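Endo-beta-1,4-mannanase (Alicyclobacillus acidocaldarius, PDB 4CD8) hydrolyses internal beta-1,4-mannosidic linkages in mannans as a family 113 glycoside hydrolase. Local coordinates at residues C254-F266 and C300-F314. Residues are numbered along the deposited sequence; the frame is centred on the assembly and turned at random.
Sequences CLDEQARFYEAMF and CIYGKPAEDVVARAF
F266 and A313 meet where the last two helices of the TIM barrel, 255-268 and 305-317, pack side by side outside strand 275-283, their segment axes 18° from parallel and 8.5 Å apart. At the tight end of the contact, F266 is a knob among V309, V310, A313 and F314. With CG anti to its own carbonyl carbon (chi1 -66°), the ring lies flat beneath A313 CB, 3.6 Å from the F266 ring centroid and almost on its normal; M265 CE touches the other face and V309 CG1 the edge. Cutting F266 back to an alanine is likely to open a gap between V309, A313 and F314 and leave the A313 methyl without its aromatic partner. V309 returns the knob, among A259, Y262, E263 and F266. A259 ends at CB, which lets the backbones close to 4.4 Å between A259 CA and A306 CA. On the barrel side, V310 CG2 lies 3.6 Å from Y262 CD1, and A306 CB approaches Y262 CD2, the other ortho carbon; L280 touches both Y262 and V310.

The outer side faces solvent. D256 OD1 merely brushes P305 CG at 4.0 Å, and exposed E263, bent at chi2 (-78°), lays its carboxylate against the V309 methyls.

At the helix starts, L255 crosses K304 and P305, its CG 3.7 Å from K304 CG. Q258 sends NE2 to C234 O and, weakly, to C300 O, which K304 NZ, paired with D296, grips at 2.8 Å. A water donates to Q258 OE1 and L255 O and accepts from A306 N, 2.9 Å from that nitrogen.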
ATOM      1  N   CYS A 254       1.534 -14.401 -18.492  1.00 36.15           N
ATOM      2  CA  CYS A 254       0.576 -13.903 -19.461  1.00 23.97           C
ATOM      3  C   CYS A 254       0.538 -12.387 -19.316  1.00 34.81           C
ATOM      4  O   CYS A 254      -0.179 -11.854 -18.451  1.00 25.12           O
ATOM      5  CB  CYS A 254      -0.802 -14.497 -19.195  1.00 21.77           C
ATOM      6  SG  CYS A 254      -2.004 -14.008 -20.453  1.00 32.76           S
ATOM      7  N   LEU A 255       1.306 -11.716 -20.159  1.00 26.62           N
ATOM      8  CA  LEU A 255       1.416 -10.265 -20.105  1.00 28.05           C
ATOM      9  C   LEU A 255       0.067  -9.618 -20.430  1.00 24.46           C
ATOM     10  O   LEU A 255      -0.339  -8.617 -19.754  1.00 35.99           O
ATOM     11  CB  LEU A 255       2.545  -9.786 -21.044  1.00 31.31           C
ATOM     12  CG  LEU A 255       3.961  -9.630 -20.444  1.00 35.72           C
ATOM     13  CD1 LEU A 255       4.459 -10.860 -19.667  1.00 35.65           C
ATOM     14  CD2 LEU A 255       4.959  -9.249 -21.538  1.00 35.03           C
ATOM     15  N   ASP A 256      -0.662 -10.224 -21.380  1.00 31.51           N
ATOM     16  CA  ASP A 256      -1.935  -9.664 -21.834  1.00 34.52           C
ATOM     17  C   ASP A 256      -2.990  -9.648 -20.717  1.00 32.81           C
ATOM     18  O   ASP A 256      -3.853  -8.776 -20.705  1.00 35.37           O
ATOM     19  CB  ASP A 256      -2.468 -10.418 -23.070  1.00 38.41           C
ATOM     20  CG  ASP A 256      -1.632 -10.172 -24.330  1.00 43.28           C
ATOM     21  OD1 ASP A 256      -0.693  -9.332 -24.289  1.00 62.12           O
ATOM     22  OD2 ASP A 256      -1.935 -10.811 -25.337  1.00 66.29           O
ATOM     23  N   GLU A 257      -2.925 -10.607 -19.792  1.00 29.17           N
ATOM     24  CA  GLU A 257      -3.903 -10.705 -18.697  1.00 28.68           C
ATOM     25  C   GLU A 257      -3.773  -9.497 -17.770  1.00 25.96           C
ATOM     26  O   GLU A 257      -4.777  -8.896 -17.358  1.00 28.32           O
ATOM     27  CB  GLU A 257      -3.698 -12.011 -17.909  1.00 26.85           C
ATOM     28  CG  GLU A 257      -4.627 -12.255 -16.709  1.00 28.02           C
ATOM     29  CD  GLU A 257      -6.082 -12.552 -17.058  1.00 34.86           C
ATOM     30  OE1 GLU A 257      -6.475 -12.491 -18.253  1.00 39.49           O
ATOM     31  OE2 GLU A 257      -6.853 -12.858 -16.091  1.00 43.90           O
ATOM     32  N   GLN A 258      -2.530  -9.151 -17.444  1.00 20.89           N
ATOM     33  CA  GLN A 258      -2.256  -7.967 -16.626  1.00 24.83           C
ATOM     34  C   GLN A 258      -2.783  -6.720 -17.345  1.00 19.94           C
ATOM     35  O   GLN A 258      -3.390  -5.858 -16.728  1.00 25.48           O
ATOM     36  CB  GLN A 258      -0.765  -7.844 -16.380  1.00 24.68           C
ATOM     37  CG  GLN A 258      -0.375  -6.653 -15.524  1.00 20.12           C
ATOM     38  CD  GLN A 258       1.131  -6.569 -15.370  1.00 20.47           C
ATOM     39  OE1 GLN A 258       1.824  -6.265 -16.331  1.00 23.23           O
ATOM     40  NE2 GLN A 258       1.643  -6.842 -14.161  1.00 22.32           N
ATOM     41  N   ALA A 259      -2.568  -6.629 -18.664  1.00 21.75           N
ATOM     42  CA  ALA A 259      -3.086  -5.484 -19.422  1.00 23.88           C
ATOM     43  C   ALA A 259      -4.622  -5.403 -19.357  1.00 25.56           C
ATOM     44  O   ALA A 259      -5.177  -4.305 -19.145  1.00 28.05           O
ATOM     45  CB  ALA A 259      -2.617  -5.527 -20.869  1.00 27.56           C
ATOM     46  N   ARG A 260      -5.289  -6.557 -19.509  1.00 27.50           N
ATOM     47  CA  ARG A 260      -6.762  -6.634 -19.464  1.00 26.47           C
ATOM     48  C   ARG A 260      -7.263  -6.135 -18.103  1.00 28.09           C
ATOM     49  O   ARG A 260      -8.253  -5.411 -18.031  1.00 28.21           O
ATOM     50  CB  ARG A 260      -7.300  -8.055 -19.742  1.00 30.08           C
ATOM     51  CG  ARG A 260      -7.211  -8.511 -21.194  1.00 31.82           C
ATOM     52  CD  ARG A 260      -7.802  -9.913 -21.409  1.00 34.85           C
ATOM     53  NE  ARG A 260      -6.955 -11.038 -20.954  1.00 29.38           N
ATOM     54  CZ  ARG A 260      -6.018 -11.664 -21.693  1.00 42.27           C
ATOM     55  NH1 ARG A 260      -5.732 -11.270 -22.939  1.00 31.14           N
ATOM     56  NH2 ARG A 260      -5.330 -12.671 -21.166  1.00 36.55           N
ATOM     57  N   PHE A 261      -6.572  -6.508 -17.024  1.00 26.91           N
ATOM     58  CA  PHE A 261      -6.948  -5.987 -15.702  1.00 26.55           C
ATOM     59  C   PHE A 261      -6.881  -4.462 -15.678  1.00 23.90           C
ATOM     60  O   PHE A 261      -7.835  -3.816 -15.227  1.00 23.18           O
ATOM     61  CB  PHE A 261      -6.058  -6.541 -14.613  1.00 26.66           C
ATOM     62  CG  PHE A 261      -6.298  -5.915 -13.283  1.00 25.50           C
ATOM     63  CD1 PHE A 261      -7.287  -6.399 -12.453  1.00 23.97           C
ATOM     64  CD2 PHE A 261      -5.556  -4.806 -12.875  1.00 19.57           C
ATOM     65  CE1 PHE A 261      -7.528  -5.803 -11.219  1.00 24.20           C
ATOM     66  CE2 PHE A 261      -5.803  -4.196 -11.656  1.00 25.05           C
ATOM     67  CZ  PHE A 261      -6.784  -4.698 -10.811  1.00 20.16           C
ATOM     68  N   TYR A 262      -5.762  -3.892 -16.134  1.00 24.71           N
ATOM     69  CA  TYR A 262      -5.597  -2.405 -16.096  1.00 19.86           C
ATOM     70  C   TYR A 262      -6.633  -1.728 -16.995  1.00 21.47           C
ATOM     71  O   TYR A 262      -7.266  -0.737 -16.596  1.00 24.12           O
ATOM     72  CB  TYR A 262      -4.160  -1.997 -16.474  1.00 21.88           C
ATOM     73  CG  TYR A 262      -3.212  -2.048 -15.280  1.00 22.53           C
ATOM     74  CD1 TYR A 262      -3.087  -0.958 -14.406  1.00 21.35           C
ATOM     75  CD2 TYR A 262      -2.479  -3.185 -14.997  1.00 17.91           C
ATOM     76  CE1 TYR A 262      -2.243  -1.009 -13.321  1.00 23.73           C
ATOM     77  CE2 TYR A 262      -1.635  -3.263 -13.913  1.00 20.22           C
ATOM     78  CZ  TYR A 262      -1.522  -2.181 -13.063  1.00 19.37           C
ATOM     79  OH  TYR A 262      -0.691  -2.249 -11.991  1.00 22.74           O
ATOM     80  N   GLU A 263      -6.863  -2.279 -18.188  1.00 22.42           N
ATOM     81  CA  GLU A 263      -7.919  -1.733 -19.072  1.00 20.93           C
ATOM     82  C   GLU A 263      -9.285  -1.712 -18.371  1.00 23.69           C
ATOM     83  O   GLU A 263      -9.994  -0.662 -18.387  1.00 27.04           O
ATOM     84  CB  GLU A 263      -7.974  -2.486 -20.404  1.00 28.30           C
ATOM     85  CG  GLU A 263      -6.736  -2.262 -21.256  1.00 26.53           C
ATOM     86  CD  GLU A 263      -6.694  -0.921 -21.997  1.00 33.86           C
ATOM     87  OE1 GLU A 263      -7.452   0.008 -21.669  1.00 37.13           O
ATOM     88  OE2 GLU A 263      -5.868  -0.790 -22.926  1.00 41.91           O
ATOM     89  N   ALA A 264      -9.632  -2.809 -17.698  1.00 26.05           N
ATOM     90  CA  ALA A 264     -10.941  -2.904 -17.037  1.00 27.13           C
ATOM     91  C   ALA A 264     -11.086  -1.906 -15.897  1.00 25.12           C
ATOM     92  O   ALA A 264     -12.144  -1.291 -15.725  1.00 27.82           O
ATOM     93  CB  ALA A 264     -11.203  -4.316 -16.529  1.00 27.84           C
ATOM     94  N   MET A 265     -10.022  -1.770 -15.118  1.00 23.18           N
ATOM     95  CA  MET A 265     -10.003  -0.833 -14.021  1.00 22.69           C
ATOM     96  C   MET A 265     -10.151   0.604 -14.526  1.00 20.17           C
ATOM     97  O   MET A 265     -11.040   1.331 -14.053  1.00 20.40           O
ATOM     98  CB  MET A 265      -8.718  -0.993 -13.217  1.00 22.38           C
ATOM     99  CG  MET A 265      -8.575   0.096 -12.178  1.00 23.77           C
ATOM    100  SD  MET A 265      -7.081  -0.123 -11.242  1.00 24.83           S
ATOM    101  CE  MET A 265      -5.858   0.502 -12.378  1.00 23.40           C
ATOM    102  N   PHE A 266      -9.312   1.015 -15.472  1.00 21.13           N
ATOM    103  CA  PHE A 266      -9.405   2.374 -16.021  1.00 21.81           C
ATOM    104  C   PHE A 266     -10.740   2.619 -16.694  1.00 21.60           C
ATOM    105  O   PHE A 266     -11.321   3.710 -16.513  1.00 26.47           O
ATOM    106  CB  PHE A 266      -8.259   2.685 -16.971  1.00 24.47           C
ATOM    107  CG  PHE A 266      -6.898   2.745 -16.294  1.00 23.66           C
ATOM    108  CD1 PHE A 266      -6.691   3.511 -15.157  1.00 21.32           C
ATOM    109  CD2 PHE A 266      -5.829   2.048 -16.806  1.00 24.10           C
ATOM    110  CE1 PHE A 266      -5.430   3.585 -14.562  1.00 21.89           C
ATOM    111  CE2 PHE A 266      -4.584   2.116 -16.219  1.00 24.34           C
ATOM    112  CZ  PHE A 266      -4.382   2.872 -15.091  1.00 22.43           C
ATOM    113  N   CYS A 300       4.835  -6.356 -11.311  1.00 19.70           N
ATOM    114  CA  CYS A 300       5.526  -5.229 -11.980  1.00 19.50           C
ATOM    115  C   CYS A 300       5.034  -5.048 -13.411  1.00 18.73           C
ATOM    116  O   CYS A 300       4.879  -6.045 -14.142  1.00 20.97           O
ATOM    117  CB  CYS A 300       7.040  -5.406 -11.916  1.00 23.39           C
ATOM    118  SG  CYS A 300       7.890  -3.882 -12.425  1.00 21.60           S
ATOM    119  N   ILE A 301       4.721  -3.807 -13.812  1.00 22.16           N
ATOM    120  CA  ILE A 301       4.283  -3.508 -15.176  1.00 19.59           C
ATOM    121  C   ILE A 301       5.429  -3.179 -16.168  1.00 19.71           C
ATOM    122  O   ILE A 301       5.199  -3.058 -17.377  1.00 21.46           O
ATOM    123  CB  ILE A 301       3.270  -2.318 -15.232  1.00 21.59           C
ATOM    124  CG1 ILE A 301       3.902  -1.001 -14.737  1.00 19.35           C
ATOM    125  CG2 ILE A 301       1.985  -2.692 -14.484  1.00 20.76           C
ATOM    126  CD1 ILE A 301       2.904   0.164 -14.795  1.00 19.45           C
ATOM    127  N   TYR A 302       6.635  -2.979 -15.639  1.00 19.23           N
ATOM    128  CA  TYR A 302       7.803  -2.556 -16.426  1.00 20.14           C
ATOM    129  C   TYR A 302       8.079  -3.495 -17.574  1.00 22.13           C
ATOM    130  O   TYR A 302       8.224  -4.703 -17.360  1.00 22.26           O
ATOM    131  CB  TYR A 302       9.027  -2.546 -15.534  1.00 19.42           C
ATOM    132  CG  TYR A 302      10.282  -1.951 -16.106  1.00 22.26           C
ATOM    133  CD1 TYR A 302      10.309  -0.645 -16.574  1.00 21.35           C
ATOM    134  CD2 TYR A 302      11.474  -2.696 -16.143  1.00 26.43           C
ATOM    135  CE1 TYR A 302      11.472  -0.096 -17.078  1.00 25.01           C
ATOM    136  CE2 TYR A 302      12.641  -2.145 -16.628  1.00 25.98           C
ATOM    137  CZ  TYR A 302      12.629  -0.847 -17.112  1.00 27.39           C
ATOM    138  OH  TYR A 302      13.768  -0.286 -17.618  1.00 31.77           O
ATOM    139  N   GLY A 303       8.118  -2.925 -18.772  1.00 26.49           N
ATOM    140  CA  GLY A 303       8.423  -3.672 -19.974  1.00 19.06           C
ATOM    141  C   GLY A 303       7.299  -4.559 -20.512  1.00 26.95           C
ATOM    142  O   GLY A 303       7.511  -5.335 -21.442  1.00 25.71           O
ATOM    143  N   LYS A 304       6.097  -4.393 -19.950  1.00 23.26           N
ATOM    144  CA  LYS A 304       4.899  -5.129 -20.343  1.00 22.64           C
ATOM    145  C   LYS A 304       3.863  -4.205 -20.971  1.00 24.09           C
ATOM    146  O   LYS A 304       3.964  -2.981 -20.832  1.00 22.67           O
ATOM    147  CB  LYS A 304       4.298  -5.832 -19.117  1.00 23.49           C
ATOM    148  CG  LYS A 304       5.300  -6.766 -18.430  1.00 25.81           C
ATOM    149  CD  LYS A 304       4.763  -7.397 -17.161  1.00 26.53           C
ATOM    150  CE  LYS A 304       5.871  -8.180 -16.477  1.00 21.24           C
ATOM    151  NZ  LYS A 304       5.496  -8.651 -15.100  1.00 25.17           N
ATOM    152  N   PRO A 305       2.856  -4.780 -21.653  1.00 25.45           N
ATOM    153  CA  PRO A 305       1.849  -3.909 -22.256  1.00 24.46           C
ATOM    154  C   PRO A 305       1.110  -3.047 -21.227  1.00 26.80           C
ATOM    155  O   PRO A 305       0.743  -1.914 -21.541  1.00 28.19           O
ATOM    156  CB  PRO A 305       0.904  -4.879 -23.018  1.00 26.38           C
ATOM    157  CG  PRO A 305       1.451  -6.254 -22.805  1.00 29.58           C
ATOM    158  CD  PRO A 305       2.791  -6.165 -22.152  1.00 26.19           C
ATOM    159  N   ALA A 306       0.951  -3.526 -19.996  1.00 25.32           N
ATOM    160  CA  ALA A 306       0.317  -2.670 -18.969  1.00 23.64           C
ATOM    161  C   ALA A 306       1.064  -1.376 -18.728  1.00 22.70           C
ATOM    162  O   ALA A 306       0.434  -0.342 -18.334  1.00 25.53           O
ATOM    163  CB  ALA A 306       0.167  -3.407 -17.659  1.00 20.65           C
ATOM    164  N   GLU A 307       2.378  -1.376 -18.936  1.00 22.57           N
ATOM    165  CA  GLU A 307       3.146  -0.116 -18.784  1.00 24.77           C
ATOM    166  C   GLU A 307       2.582   0.954 -19.712  1.00 21.98           C
ATOM    167  O   GLU A 307       2.399   2.135 -19.287  1.00 26.57           O
ATOM    168  CB  GLU A 307       4.651  -0.334 -19.041  1.00 22.40           C
ATOM    169  CG  GLU A 307       5.465   0.954 -19.024  1.00 20.41           C
ATOM    170  CD  GLU A 307       6.937   0.755 -19.353  1.00 27.13           C
ATOM    171  OE1 GLU A 307       7.350  -0.389 -19.543  1.00 31.00           O
ATOM    172  OE2 GLU A 307       7.690   1.757 -19.438  1.00 28.93           O
ATOM    173  N   ASP A 308       2.300   0.577 -20.961  1.00 23.27           N
ATOM    174  CA  ASP A 308       1.708   1.491 -21.937  1.00 28.23           C
ATOM    175  C   ASP A 308       0.257   1.824 -21.611  1.00 23.70           C
ATOM    176  O   ASP A 308      -0.183   2.976 -21.856  1.00 31.50           O
ATOM    177  CB  ASP A 308       1.772   0.904 -23.356  1.00 29.34           C
ATOM    178  CG  ASP A 308       3.184   0.575 -23.776  1.00 34.68           C
ATOM    179  OD1 ASP A 308       4.106   1.365 -23.470  1.00 36.42           O
ATOM    180  OD2 ASP A 308       3.365  -0.489 -24.385  1.00 50.82           O
ATOM    181  N   VAL A 309      -0.512   0.845 -21.122  1.00 25.38           N
ATOM    182  CA  VAL A 309      -1.911   1.134 -20.710  1.00 25.71           C
ATOM    183  C   VAL A 309      -1.902   2.206 -19.624  1.00 27.48           C
ATOM    184  O   VAL A 309      -2.652   3.213 -19.693  1.00 26.78           O
ATOM    185  CB  VAL A 309      -2.665  -0.116 -20.206  1.00 24.73           C
ATOM    186  CG1 VAL A 309      -4.077   0.233 -19.758  1.00 27.05           C
ATOM    187  CG2 VAL A 309      -2.729  -1.168 -21.310  1.00 25.26           C
ATOM    188  N   VAL A 310      -1.049   1.988 -18.630  1.00 22.22           N
ATOM    189  CA  VAL A 310      -0.874   2.965 -17.562  1.00 23.06           C
ATOM    190  C   VAL A 310      -0.378   4.324 -18.068  1.00 22.09           C
ATOM    191  O   VAL A 310      -0.878   5.404 -17.624  1.00 26.67           O
ATOM    192  CB  VAL A 310       0.060   2.410 -16.465  1.00 21.57           C
ATOM    193  CG1 VAL A 310       0.474   3.497 -15.482  1.00 22.25           C
ATOM    194  CG2 VAL A 310      -0.624   1.252 -15.750  1.00 19.35           C
ATOM    195  N   ALA A 311       0.579   4.299 -18.983  1.00 26.10           N
ATOM    196  CA  ALA A 311       1.087   5.518 -19.593  1.00 30.51           C
ATOM    197  C   ALA A 311      -0.035   6.295 -20.275  1.00 32.96           C
ATOM    198  O   ALA A 311      -0.194   7.506 -20.032  1.00 32.42           O
ATOM    199  CB  ALA A 311       2.197   5.194 -20.576  1.00 32.68           C
ATOM    200  N   ARG A 312      -0.824   5.611 -21.100  1.00 35.55           N
ATOM    201  CA  ARG A 312      -1.923   6.258 -21.816  1.00 39.16           C
ATOM    202  C   ARG A 312      -2.922   6.892 -20.832  1.00 52.00           C
ATOM    203  O   ARG A 312      -3.383   8.048 -21.053  1.00 50.04           O
ATOM    204  CB  ARG A 312      -2.616   5.264 -22.774  1.00 42.78           C
ATOM    205  N   ALA A 313      -3.240   6.158 -19.737  1.00 25.23           N
ATOM    206  CA  ALA A 313      -4.173   6.703 -18.744  1.00 33.85           C
ATOM    207  C   ALA A 313      -3.551   7.866 -17.934  1.00 28.70           C
ATOM    208  O   ALA A 313      -4.161   8.957 -17.815  1.00 39.20           O
ATOM    209  CB  ALA A 313      -4.679   5.600 -17.829  1.00 27.92           C
ATOM    210  N   PHE A 314      -2.326   7.675 -17.437  1.00 29.51           N
ATOM    211  CA  PHE A 314      -1.698   8.659 -16.522  1.00 22.06           C
ATOM    212  C   PHE A 314      -1.223   9.947 -17.189  1.00 30.60           C
ATOM    213  O   PHE A 314      -1.302  11.026 -16.566  1.00 31.57           O
ATOM    214  CB  PHE A 314      -0.517   8.028 -15.764  1.00 26.63           C
ATOM    215  CG  PHE A 314      -0.928   7.145 -14.600  1.00 24.75           C
ATOM    216  CD1 PHE A 314      -2.256   6.745 -14.401  1.00 24.06           C
ATOM    217  CD2 PHE A 314       0.037   6.642 -13.734  1.00 27.52           C
ATOM    218  CE1 PHE A 314      -2.592   5.897 -13.357  1.00 25.06           C
ATOM    219  CE2 PHE A 314      -0.310   5.798 -12.691  1.00 28.49           C
ATOM    220  CZ  PHE A 314      -1.621   5.426 -12.502  1.00 24.90           C
TER
HETATM  221  O   HOH W   1       0.986  -6.303 -19.050  1.00 23.47           O